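Local atomic coordinates of exopolyphosphatase (Aquifex aeolicus, PDB entry 1T6C), a protein that probably hydrolyses phosphoanhydride bonds of polyphosphate or guanosine pentaphosphate. Residues A[17-22]-A[46-51]. Residues are numbered along the deposited sequence; the frame is centred on the assembly and turned at random.
Sequences IDIGSY and TSLGTK
The Tyr22 ring meets Ser47 obliquely, CD1 lying 4.2 Å from OG, while the carbonyl oxygens of Ser21 and Tyr22 accept backbone N-H groups of 46-51. In the plane of the Ser21 carbonyl, Gly49 N reaches a lone pair of O almost straight (2.9 Å, 171° at the hydrogen). Tyr22 O is gripped twice: Ser47 N comes from above the carbonyl plane at 3.0 Å, and Thr46 N, tilted less from that plane, forms a more bent bond. Ser21 CB lies 3.9 Å from Gly49 CA. A type I turn from Ser47 to Thr50 presents Gly49 N; Thr50 N and OG1 both bond to Ser47 O. Water 1 bridges the segments, donating to Gly20 O, accepting from Leu48 N and bonding to Thr46 OG1. With chi1 at -62°, Ile19 turns CG2 opposite its own amide nitrogen and onto Leu48 CD1, 3.6 Å away. The loop after strand 35-45 is thus tied to the turn between strands 12-19 and 23-32, a phosphate-binding loop in relatives of this actin-like fold and probably here, the Ser21 side chain about 12 Å from the bound calcium ion. Ile19 also packs on Val24 and Ala89 of the flanking strands, Leu48 on Thr66 of helix 60-79, and the Thr66 hydroxyl is hydrogen-bonded to Thr46 OG1.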
loop_
_atom_site.group_PDB
_atom_site.type_symbol
_atom_site.label_atom_id
_atom_site.label_comp_id
_atom_site.label_asym_id
_atom_site.label_seq_id
_atom_site.Cartn_x
_atom_site.Cartn_y
_atom_site.Cartn_z
ATOM N N ILE A 17 5.276 9.377 -8.974
ATOM C CA ILE A 17 6.522 8.684 -8.596
ATOM C C ILE A 17 6.433 8.501 -7.095
ATOM O O ILE A 17 6.121 9.438 -6.361
ATOM C CB ILE A 17 7.720 9.518 -8.983
ATOM C CG1 ILE A 17 7.846 9.594 -10.503
ATOM C CG2 ILE A 17 8.965 8.944 -8.354
ATOM C CD1 ILE A 17 8.931 10.520 -10.984
ATOM N N ASP A 18 6.681 7.282 -6.639
ATOM C CA ASP A 18 6.736 6.949 -5.223
ATOM C C ASP A 18 8.098 6.351 -4.889
ATOM O O ASP A 18 8.514 5.375 -5.483
ATOM C CB ASP A 18 5.558 6.112 -4.747
ATOM C CG ASP A 18 5.510 4.797 -5.332
ATOM O OD1 ASP A 18 5.305 4.718 -6.574
ATOM O OD2 ASP A 18 5.636 3.759 -4.630
ATOM N N ILE A 19 8.761 6.989 -3.946
ATOM C CA ILE A 19 10.075 6.592 -3.486
ATOM C C ILE A 19 9.878 5.985 -2.110
ATOM O O ILE A 19 9.510 6.679 -1.167
ATOM C CB ILE A 19 10.997 7.834 -3.404
ATOM C CG1 ILE A 19 11.181 8.481 -4.782
ATOM C CG2 ILE A 19 12.329 7.463 -2.739
ATOM C CD1 ILE A 19 11.952 9.765 -4.735
ATOM N N GLY A 20 10.155 4.698 -1.992
ATOM C CA GLY A 20 10.125 4.016 -0.716
ATOM C C GLY A 20 11.496 3.525 -0.312
ATOM O O GLY A 20 12.472 3.801 -0.984
ATOM N N SER A 21 11.534 2.776 0.787
ATOM C CA SER A 21 12.791 2.241 1.317
ATOM C C SER A 21 13.323 1.086 0.470
ATOM O O SER A 21 14.499 0.733 0.603
ATOM C CB SER A 21 12.657 1.835 2.795
ATOM O OG SER A 21 11.589 0.950 2.985
ATOM N N TYR A 22 12.486 0.505 -0.390
ATOM C CA TYR A 22 12.888 -0.635 -1.219
ATOM C C TYR A 22 12.894 -0.314 -2.704
ATOM O O TYR A 22 13.856 -0.564 -3.398
ATOM C CB TYR A 22 11.942 -1.797 -0.935
ATOM C CG TYR A 22 12.351 -3.120 -1.541
ATOM C CD1 TYR A 22 13.537 -3.740 -1.168
ATOM C CD2 TYR A 22 11.523 -3.777 -2.450
ATOM C CE1 TYR A 22 13.897 -4.964 -1.704
ATOM C CE2 TYR A 22 11.882 -4.993 -2.991
ATOM C CZ TYR A 22 13.070 -5.576 -2.615
ATOM O OH TYR A 22 13.423 -6.797 -3.157
ATOM N N THR A 46 15.958 0.049 -5.347
ATOM C CA THR A 46 17.191 0.748 -4.996
ATOM C C THR A 46 17.577 0.675 -3.521
ATOM O O THR A 46 18.608 1.184 -3.149
ATOM C CB THR A 46 17.153 2.231 -5.423
ATOM O OG1 THR A 46 16.195 2.951 -4.641
ATOM C CG2 THR A 46 16.733 2.389 -6.893
ATOM N N SER A 47 16.730 0.076 -2.701
ATOM C CA SER A 47 17.010 -0.190 -1.301
ATOM C C SER A 47 17.532 1.029 -0.561
ATOM O O SER A 47 18.569 0.960 0.109
ATOM C CB SER A 47 17.982 -1.375 -1.171
ATOM O OG SER A 47 17.505 -2.479 -1.926
ATOM N N LEU A 48 16.810 2.149 -0.654
ATOM C CA LEU A 48 17.220 3.364 0.059
ATOM C C LEU A 48 17.261 3.209 1.586
ATOM O O LEU A 48 17.964 3.946 2.264
ATOM C CB LEU A 48 16.290 4.545 -0.276
ATOM C CG LEU A 48 16.709 5.492 -1.380
ATOM C CD1 LEU A 48 15.582 6.527 -1.546
ATOM C CD2 LEU A 48 18.033 6.230 -1.142
ATOM N N GLY A 49 16.484 2.292 2.127
ATOM C CA GLY A 49 16.472 2.043 3.556
ATOM C C GLY A 49 17.691 1.296 4.069
ATOM O O GLY A 49 17.797 1.058 5.278
ATOM N N THR A 50 18.609 0.920 3.178
ATOM C CA THR A 50 19.791 0.159 3.572
ATOM C C THR A 50 20.570 0.895 4.643
ATOM O O THR A 50 21.028 2.022 4.432
ATOM C CB THR A 50 20.701 -0.108 2.365
ATOM O OG1 THR A 50 19.979 -0.857 1.382
ATOM C CG2 THR A 50 21.859 -1.046 2.752
ATOM N N LYS A 51 20.703 0.242 5.795
ATOM C CA LYS A 51 21.547 0.706 6.894
ATOM C C LYS A 51 21.082 2.025 7.538
ATOM O O LYS A 51 21.834 2.673 8.248
ATOM C CB LYS A 51 23.016 0.780 6.444
ATOM C CG LYS A 51 23.718 -0.581 6.459
ATOM C CD LYS A 51 25.036 -0.563 5.677
ATOM C CE LYS A 51 26.018 0.521 6.178
ATOM N NZ LYS A 51 26.310 0.461 7.653
HETATM O O HOH W 1 14.479 2.434 -2.310
#